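Local coordinates for protein beta-glucuronidase (uncultured Clostridium sp., PDB 6U7J) that hydrolyses beta-D-glucuronides as a gut microbial glycoside hydrolase family 2 enzyme and probably reactivates estrogens from their glucuronide conjugates, at residues K315-C326 / Y342-M351. Numbering follows the deposited sequence.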
ATOM      1  N   LYS B 315       1.270  23.246  -7.520  1.00 25.33           N
ATOM      2  CA  LYS B 315       2.544  23.932  -7.690  1.00 28.92           C
ATOM      3  C   LYS B 315       2.706  25.128  -6.761  1.00 29.89           C
ATOM      4  O   LYS B 315       3.591  25.961  -6.996  1.00 29.53           O
ATOM      5  CB  LYS B 315       2.712  24.402  -9.139  1.00 25.38           C
ATOM      6  CG  LYS B 315       2.295  23.363 -10.188  1.00 27.34           C
ATOM      7  CD  LYS B 315       2.856  23.714 -11.554  1.00 25.53           C
ATOM      8  CE  LYS B 315       4.357  23.436 -11.620  1.00 28.39           C
ATOM      9  NZ  LYS B 315       4.657  21.968 -11.585  1.00 29.47           N
ATOM     10  N   GLY B 316       1.874  25.247  -5.731  1.00 28.52           N
ATOM     11  CA  GLY B 316       1.947  26.416  -4.865  1.00 27.90           C
ATOM     12  C   GLY B 316       3.182  26.379  -3.977  1.00 34.96           C
ATOM     13  O   GLY B 316       3.623  25.315  -3.531  1.00 31.92           O
ATOM     14  N   LEU B 317       3.744  27.566  -3.724  1.00 31.61           N
ATOM     15  CA  LEU B 317       4.945  27.681  -2.906  1.00 30.05           C
ATOM     16  C   LEU B 317       4.684  27.217  -1.482  1.00 30.93           C
ATOM     17  O   LEU B 317       3.660  27.536  -0.876  1.00 28.73           O
ATOM     18  CB  LEU B 317       5.442  29.124  -2.891  1.00 32.84           C
ATOM     19  CG  LEU B 317       6.547  29.487  -1.892  1.00 33.56           C
ATOM     20  CD1 LEU B 317       7.868  28.827  -2.280  1.00 27.17           C
ATOM     21  CD2 LEU B 317       6.692  31.031  -1.778  1.00 31.66           C
ATOM     22  N   ASP B 318       5.638  26.467  -0.945  1.00 30.77           N
ATOM     23  CA  ASP B 318       5.519  25.870   0.380  1.00 31.68           C
ATOM     24  C   ASP B 318       6.929  25.856   0.960  1.00 31.02           C
ATOM     25  O   ASP B 318       7.731  24.984   0.620  1.00 30.89           O
ATOM     26  CB  ASP B 318       4.939  24.464   0.289  1.00 35.71           C
ATOM     27  CG  ASP B 318       4.692  23.833   1.662  1.00 42.00           C
ATOM     28  OD1 ASP B 318       5.252  24.312   2.678  1.00 35.66           O
ATOM     29  OD2 ASP B 318       3.915  22.850   1.722  1.00 48.34           O
ATOM     30  N   GLU B 319       7.218  26.804   1.838  1.00 30.51           N
ATOM     31  CA  GLU B 319       8.595  26.936   2.286  1.00 34.93           C
ATOM     32  C   GLU B 319       8.971  25.865   3.289  1.00 32.51           C
ATOM     33  O   GLU B 319      10.147  25.486   3.376  1.00 31.61           O
ATOM     34  CB  GLU B 319       8.814  28.335   2.844  1.00 33.93           C
ATOM     35  CG  GLU B 319       8.802  29.338   1.714  1.00 34.94           C
ATOM     36  CD  GLU B 319       9.375  30.646   2.124  1.00 42.94           C
ATOM     37  OE1 GLU B 319      10.602  30.836   1.973  1.00 43.01           O
ATOM     38  OE2 GLU B 319       8.587  31.474   2.618  1.00 45.26           O
ATOM     39  N   ALA B 320       7.993  25.349   4.034  1.00 29.45           N
ATOM     40  CA  ALA B 320       8.282  24.212   4.892  1.00 31.60           C
ATOM     41  C   ALA B 320       8.680  23.018   4.047  1.00 31.35           C
ATOM     42  O   ALA B 320       9.639  22.308   4.371  1.00 32.15           O
ATOM     43  CB  ALA B 320       7.078  23.890   5.777  1.00 33.21           C
ATOM     44  N   LEU B 321       7.988  22.821   2.922  1.00 32.45           N
ATOM     45  CA  LEU B 321       8.360  21.770   1.981  1.00 30.39           C
ATOM     46  C   LEU B 321       9.758  21.992   1.416  1.00 32.68           C
ATOM     47  O   LEU B 321      10.540  21.041   1.282  1.00 30.10           O
ATOM     48  CB  LEU B 321       7.334  21.713   0.853  1.00 31.39           C
ATOM     49  CG  LEU B 321       7.460  20.655  -0.236  1.00 39.84           C
ATOM     50  CD1 LEU B 321       6.968  19.308   0.272  1.00 33.85           C
ATOM     51  CD2 LEU B 321       6.671  21.104  -1.467  1.00 41.91           C
ATOM     52  N   ASN B 322      10.089  23.239   1.061  1.00 29.33           N
ATOM     53  CA  ASN B 322      11.412  23.521   0.512  1.00 30.94           C
ATOM     54  C   ASN B 322      12.511  23.187   1.512  1.00 29.38           C
ATOM     55  O   ASN B 322      13.562  22.659   1.134  1.00 31.71           O
ATOM     56  CB  ASN B 322      11.517  24.992   0.098  1.00 30.82           C
ATOM     57  CG  ASN B 322      10.617  25.327  -1.078  1.00 34.00           C
ATOM     58  OD1 ASN B 322      10.135  24.432  -1.778  1.00 32.41           O
ATOM     59  ND2 ASN B 322      10.371  26.615  -1.289  1.00 30.04           N
ATOM     60  N   VAL B 323      12.308  23.520   2.785  1.00 28.61           N
ATOM     61  CA  VAL B 323      13.351  23.244   3.765  1.00 31.05           C
ATOM     62  C   VAL B 323      13.517  21.745   3.931  1.00 28.80           C
ATOM     63  O   VAL B 323      14.638  21.230   3.980  1.00 29.70           O
ATOM     64  CB  VAL B 323      13.045  23.924   5.110  1.00 32.95           C
ATOM     65  CG1 VAL B 323      14.079  23.490   6.147  1.00 29.38           C
ATOM     66  CG2 VAL B 323      13.018  25.457   4.966  1.00 30.65           C
ATOM     67  N   ARG B 324      12.404  21.016   3.987  1.00 29.70           N
ATOM     68  CA  ARG B 324      12.478  19.561   4.056  1.00 26.42           C
ATOM     69  C   ARG B 324      13.203  19.002   2.842  1.00 28.90           C
ATOM     70  O   ARG B 324      14.025  18.087   2.973  1.00 28.87           O
ATOM     71  CB  ARG B 324      11.059  18.984   4.192  1.00 28.58           C
ATOM     72  CG  ARG B 324      10.926  17.488   3.939  1.00 27.38           C
ATOM     73  CD  ARG B 324      11.486  16.673   5.100  1.00 28.32           C
ATOM     74  NE  ARG B 324      11.294  15.238   4.891  1.00 31.35           N
ATOM     75  CZ  ARG B 324      11.732  14.289   5.713  1.00 29.22           C
ATOM     76  NH1 ARG B 324      12.404  14.611   6.807  1.00 25.84           N
ATOM     77  NH2 ARG B 324      11.503  13.013   5.433  1.00 28.58           N
ATOM     78  N   ASP B 325      12.946  19.567   1.653  1.00 27.29           N
ATOM     79  CA  ASP B 325      13.626  19.092   0.443  1.00 24.62           C
ATOM     80  C   ASP B 325      15.136  19.338   0.518  1.00 30.86           C
ATOM     81  O   ASP B 325      15.933  18.467   0.144  1.00 30.99           O
ATOM     82  CB  ASP B 325      13.034  19.761  -0.804  1.00 26.08           C
ATOM     83  CG  ASP B 325      11.664  19.174  -1.211  1.00 34.30           C
ATOM     84  OD1 ASP B 325      11.115  18.334  -0.466  1.00 32.67           O
ATOM     85  OD2 ASP B 325      11.129  19.560  -2.282  1.00 32.45           O
ATOM     86  N   CYS B 326      15.555  20.508   1.018  1.00 28.01           N
ATOM     87  CA  CYS B 326      16.989  20.766   1.134  1.00 31.01           C
ATOM     88  C   CYS B 326      17.625  19.870   2.189  1.00 31.19           C
ATOM     89  O   CYS B 326      18.788  19.462   2.045  1.00 33.44           O
ATOM     90  CB  CYS B 326      17.241  22.226   1.481  1.00 29.15           C
ATOM     91  SG  CYS B 326      16.728  23.351   0.178  1.00 34.65           S
ATOM     92  N   TYR B 342      10.774  24.802 -15.819  1.00 35.91           N
ATOM     93  CA  TYR B 342      10.332  26.176 -15.576  1.00 34.11           C
ATOM     94  C   TYR B 342      11.126  26.764 -14.416  1.00 32.05           C
ATOM     95  O   TYR B 342      11.656  26.021 -13.584  1.00 34.63           O
ATOM     96  CB  TYR B 342       8.823  26.205 -15.247  1.00 32.02           C
ATOM     97  CG  TYR B 342       8.403  25.077 -14.344  1.00 31.84           C
ATOM     98  CD1 TYR B 342       7.813  23.916 -14.852  1.00 30.18           C
ATOM     99  CD2 TYR B 342       8.603  25.150 -12.980  1.00 31.58           C
ATOM    100  CE1 TYR B 342       7.452  22.854 -14.015  1.00 28.09           C
ATOM    101  CE2 TYR B 342       8.249  24.096 -12.138  1.00 33.48           C
ATOM    102  CZ  TYR B 342       7.674  22.950 -12.661  1.00 28.97           C
ATOM    103  OH  TYR B 342       7.326  21.925 -11.814  1.00 30.38           O
ATOM    104  N   PRO B 343      11.207  28.085 -14.343  1.00 33.01           N
ATOM    105  CA  PRO B 343      11.831  28.714 -13.169  1.00 29.36           C
ATOM    106  C   PRO B 343      11.046  28.435 -11.891  1.00 33.02           C
ATOM    107  O   PRO B 343       9.818  28.364 -11.899  1.00 35.66           O
ATOM    108  CB  PRO B 343      11.808  30.219 -13.513  1.00 34.42           C
ATOM    109  CG  PRO B 343      11.723  30.262 -15.009  1.00 32.79           C
ATOM    110  CD  PRO B 343      10.944  29.047 -15.432  1.00 31.80           C
ATOM    111  N   TYR B 344      11.768  28.288 -10.789  1.00 31.39           N
ATOM    112  CA  TYR B 344      11.154  28.083  -9.493  1.00 29.61           C
ATOM    113  C   TYR B 344      10.981  29.428  -8.786  1.00 34.51           C
ATOM    114  O   TYR B 344      11.456  30.469  -9.250  1.00 29.14           O
ATOM    115  CB  TYR B 344      11.996  27.126  -8.635  1.00 29.82           C
ATOM    116  CG  TYR B 344      12.062  25.684  -9.145  1.00 31.39           C
ATOM    117  CD1 TYR B 344      11.304  25.272 -10.246  1.00 28.94           C
ATOM    118  CD2 TYR B 344      12.885  24.737  -8.519  1.00 30.69           C
ATOM    119  CE1 TYR B 344      11.357  23.961 -10.712  1.00 29.87           C
ATOM    120  CE2 TYR B 344      12.958  23.417  -8.982  1.00 30.02           C
ATOM    121  CZ  TYR B 344      12.189  23.036 -10.076  1.00 35.19           C
ATOM    122  OH  TYR B 344      12.251  21.738 -10.549  1.00 34.12           O
ATOM    123  N   ALA B 345      10.272  29.394  -7.655  1.00 29.30           N
ATOM    124  CA  ALA B 345      10.106  30.576  -6.831  1.00 32.29           C
ATOM    125  C   ALA B 345      11.471  31.112  -6.409  1.00 33.77           C
ATOM    126  O   ALA B 345      12.426  30.362  -6.221  1.00 31.24           O
ATOM    127  CB  ALA B 345       9.256  30.248  -5.603  1.00 29.89           C
ATOM    128  N   GLU B 346      11.560  32.434  -6.276  1.00 32.10           N
ATOM    129  CA  GLU B 346      12.822  33.042  -5.867  1.00 32.47           C
ATOM    130  C   GLU B 346      13.248  32.583  -4.487  1.00 32.91           C
ATOM    131  O   GLU B 346      14.451  32.516  -4.208  1.00 36.96           O
ATOM    132  CB  GLU B 346      12.713  34.565  -5.910  1.00 34.77           C
ATOM    133  CG  GLU B 346      12.214  35.056  -7.232  1.00 37.67           C
ATOM    134  CD  GLU B 346      12.288  36.545  -7.368  1.00 44.74           C
ATOM    135  OE1 GLU B 346      13.432  37.081  -7.358  1.00 43.49           O
ATOM    136  OE2 GLU B 346      11.199  37.170  -7.479  1.00 43.95           O
ATOM    137  N   GLU B 347      12.289  32.277  -3.610  1.00 33.43           N
ATOM    138  CA  GLU B 347      12.625  31.748  -2.288  1.00 35.30           C
ATOM    139  C   GLU B 347      13.525  30.515  -2.392  1.00 35.57           C
ATOM    140  O   GLU B 347      14.488  30.379  -1.631  1.00 35.33           O
ATOM    141  CB  GLU B 347      11.346  31.405  -1.512  1.00 35.00           C
ATOM    142  CG  GLU B 347      10.552  32.599  -1.002  1.00 37.85           C
ATOM    143  CD  GLU B 347       9.792  33.308  -2.108  1.00 43.49           C
ATOM    144  OE1 GLU B 347       9.731  32.753  -3.226  1.00 41.26           O
ATOM    145  OE2 GLU B 347       9.265  34.421  -1.862  1.00 47.11           O
ATOM    146  N   MET B 348      13.236  29.616  -3.340  1.00 34.49           N
ATOM    147  CA  MET B 348      14.076  28.430  -3.531  1.00 37.87           C
ATOM    148  C   MET B 348      15.472  28.820  -4.023  1.00 37.13           C
ATOM    149  O   MET B 348      16.480  28.257  -3.574  1.00 35.49           O
ATOM    150  CB  MET B 348      13.393  27.458  -4.506  1.00 31.97           C
ATOM    151  CG  MET B 348      14.016  26.032  -4.596  1.00 37.83           C
ATOM    152  SD  MET B 348      14.213  25.162  -2.998  1.00 40.94           S
ATOM    153  CE  MET B 348      14.420  23.445  -3.518  1.00 37.58           C
ATOM    154  N   MET B 349      15.553  29.805  -4.922  1.00 34.48           N
ATOM    155  CA  MET B 349      16.854  30.265  -5.408  1.00 37.02           C
ATOM    156  C   MET B 349      17.669  30.917  -4.294  1.00 35.18           C
ATOM    157  O   MET B 349      18.888  30.700  -4.192  1.00 33.59           O
ATOM    158  CB  MET B 349      16.662  31.236  -6.578  1.00 35.18           C
ATOM    159  CG  MET B 349      15.814  30.668  -7.706  1.00 31.93           C
ATOM    160  SD  MET B 349      16.449  29.091  -8.327  1.00 37.37           S
ATOM    161  CE  MET B 349      17.982  29.669  -9.017  1.00 34.64           C
ATOM    162  N   GLN B 350      17.020  31.719  -3.447  1.00 35.85           N
ATOM    163  CA  GLN B 350      17.729  32.274  -2.295  1.00 38.94           C
ATOM    164  C   GLN B 350      18.200  31.169  -1.354  1.00 36.77           C
ATOM    165  O   GLN B 350      19.325  31.213  -0.842  1.00 32.12           O
ATOM    166  CB  GLN B 350      16.839  33.271  -1.553  1.00 35.50           C
ATOM    167  CG  GLN B 350      16.511  34.516  -2.354  1.00 35.87           C
ATOM    168  CD  GLN B 350      15.220  35.171  -1.896  1.00 38.28           C
ATOM    169  OE1 GLN B 350      14.654  34.808  -0.856  1.00 37.43           O
ATOM    170  NE2 GLN B 350      14.745  36.140  -2.667  1.00 37.92           N
ATOM    171  N   MET B 351      17.354  30.168  -1.113  1.00 33.51           N
ATOM    172  CA  MET B 351      17.765  29.057  -0.258  1.00 39.27           C
ATOM    173  C   MET B 351      19.021  28.377  -0.804  1.00 35.05           C
ATOM    174  O   MET B 351      19.969  28.104  -0.060  1.00 31.55           O
ATOM    175  CB  MET B 351      16.607  28.064  -0.121  1.00 40.03           C
ATOM    176  CG  MET B 351      16.737  27.057   1.017  1.00 49.93           C
ATOM    177  SD  MET B 351      15.136  26.313   1.460  1.00 48.51           S
ATOM    178  CE  MET B 351      14.075  27.734   1.190  1.00 41.02           C
TER
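Met351 fills the tight end of this contact, where its SD lies 3.6 Å from Cys326 SG and its CE reaches Asn322 CB at 3.9 Å. With CG anti to the backbone N (chi1 -164°), the chain runs outward from helix 346-351 and bends at chi3, which turns the methyl toward Asn322. Val323 CG2 closes in crosswise on the same sulfur, and Met348, bent at chi2, brings its SD to 4.1 Å from Asn322 CG. Toward the N-terminal ends the contact is more polar and more open, Leu317, in the loop before the helix, and Glu319 being partly exposed. Leu317 divides its branches, CD1 resting on Ala345 CB and CD2 on the Glu347 carboxylate, while Glu319 OE1 lies against Glu347 CG at 3.5 Å. The two carboxylate planes are 74° apart; Arg189 forms a salt bridge with Glu347, whose side chain lies near a bound calcium ion, and both cations probably ease the like charges. Further along, and buried again, Lys315 NZ donates to Tyr342 OH at 2.7 Å, a hydroxyl also bonded to His307. The axes of segments 319-326 and 346-351 approach to 10.7 Å, 33° apart in direction: neighbouring helices, linked through strand 336-338, packed side by side round a TIM barrel.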